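Local coordinates for protein thymidylate synthase ThyX (Streptomyces cacaoi subsp. asoensis, PDB 4P5A) that methylates UMP and dUMP as an FAD-dependent homotetramer, probably with methylenetetrahydrofolate as methyl donor and NADPH as reductant, at residues 20-23 with 24-27. Residues are numbered along the deposited sequence; the frame is centred on the assembly and turned at random.
Sequences SASD and LAVV
Ser22 caps the start of helix 23-30 by accepting from Ala25, and the evidence for an N-cap is direct: Ser22 OG lies 3.1 Å from Ala25 N, with an N-H...O angle of 144°. Its first torsion, chi1 67°, sets OG between the backbone N and the carbonyl carbon, bringing the hydroxyl to the N-H of Ala25. The same Ala25 N-H also makes a weak, bent bond to Ser22 O, 3.2 Å away, so this one donor is shared by two oxygens of a single residue. Ala25 CB packs beside both acceptors, and Leu24 CB approaches the hydroxyl from the next position, 3.8 Å from Ser22 OG. An alanine here would remove OG, and Ala25 N would probably be left with just the weak, bent bond to the Ser22 carbonyl. Asp23 O is likewise shared, accepting weakly from Val26 N at 3.0 Å and from Val27 N at 3.3 Å; the latter, with an angle of 164°, is the straighter and has the i to i+4 spacing of an alpha-helix. The Asp23 carboxylate has its partners at the start of helix 225-233, where OD1 accepts from Val226 N and OD2 bonds Thr227 OG1, so both buried oxygens are satisfied. The capped turn links the end of strand 13-20 to the helix whose Val26 and Val27 pack on helix 48-58. Both valines also lay a methyl against the shared carbonyl, Val27 CG2 coming within 3.6 Å of Asp23 O.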
loop_
_atom_site.group_PDB
_atom_site.type_symbol
_atom_site.label_atom_id
_atom_site.label_comp_id
_atom_site.label_asym_id
_atom_site.label_seq_id
_atom_site.Cartn_x
_atom_site.Cartn_y
_atom_site.Cartn_z
ATOM N N SER B 20 -15.498 -13.099 -4.617
ATOM C CA SER B 20 -15.812 -12.985 -6.000
ATOM C C SER B 20 -14.455 -13.251 -6.657
ATOM O O SER B 20 -13.649 -12.313 -6.822
ATOM C CB SER B 20 -16.295 -11.561 -6.280
ATOM O OG SER B 20 -16.434 -11.380 -7.654
ATOM N N ALA B 21 -14.171 -14.515 -6.881
ATOM C CA ALA B 21 -12.832 -14.874 -7.388
ATOM C C ALA B 21 -12.904 -16.097 -8.220
ATOM O O ALA B 21 -13.589 -17.117 -7.834
ATOM C CB ALA B 21 -11.906 -15.172 -6.245
ATOM N N SER B 22 -12.267 -16.017 -9.381
ATOM C CA SER B 22 -12.256 -17.199 -10.280
ATOM C C SER B 22 -11.057 -17.064 -11.199
ATOM O O SER B 22 -10.503 -15.973 -11.369
ATOM C CB SER B 22 -13.544 -17.169 -11.134
ATOM O OG SER B 22 -13.519 -16.041 -12.034
ATOM N N ASP B 23 -10.666 -18.187 -11.848
ATOM C CA ASP B 23 -9.608 -18.055 -12.787
ATOM C C ASP B 23 -9.950 -17.217 -13.975
ATOM O O ASP B 23 -9.126 -16.507 -14.509
ATOM C CB ASP B 23 -9.236 -19.487 -13.286
ATOM C CG ASP B 23 -8.636 -20.418 -12.133
ATOM O OD1 ASP B 23 -9.082 -21.593 -11.984
ATOM O OD2 ASP B 23 -7.723 -19.965 -11.351
ATOM N N LEU B 24 -11.218 -17.278 -14.392
ATOM C CA LEU B 24 -11.651 -16.437 -15.494
ATOM C C LEU B 24 -11.446 -14.948 -15.214
ATOM O O LEU B 24 -11.123 -14.203 -16.137
ATOM C CB LEU B 24 -13.120 -16.713 -15.747
ATOM C CG LEU B 24 -13.688 -15.679 -16.716
ATOM C CD1 LEU B 24 -13.301 -15.932 -18.217
ATOM C CD2 LEU B 24 -15.227 -15.490 -16.483
ATOM N N ALA B 25 -11.587 -14.544 -13.962
ATOM C CA ALA B 25 -11.395 -13.100 -13.642
ATOM C C ALA B 25 -9.954 -12.659 -13.935
ATOM O O ALA B 25 -9.695 -11.484 -14.268
ATOM C CB ALA B 25 -11.768 -12.861 -12.090
ATOM N N VAL B 26 -9.005 -13.583 -13.778
ATOM C CA VAL B 26 -7.600 -13.241 -14.092
ATOM C C VAL B 26 -7.372 -13.083 -15.561
ATOM O O VAL B 26 -6.678 -12.188 -15.977
ATOM C CB VAL B 26 -6.692 -14.376 -13.617
ATOM C CG1 VAL B 26 -5.118 -14.047 -13.849
ATOM C CG2 VAL B 26 -6.943 -14.639 -12.176
ATOM N N VAL B 27 -7.892 -14.064 -16.363
ATOM C CA VAL B 27 -7.737 -14.086 -17.795
ATOM C C VAL B 27 -8.357 -12.801 -18.392
ATOM O O VAL B 27 -7.742 -12.177 -19.275
ATOM C CB VAL B 27 -8.537 -15.329 -18.358
ATOM C CG1 VAL B 27 -8.615 -15.231 -19.923
ATOM C CG2 VAL B 27 -7.825 -16.662 -17.835
#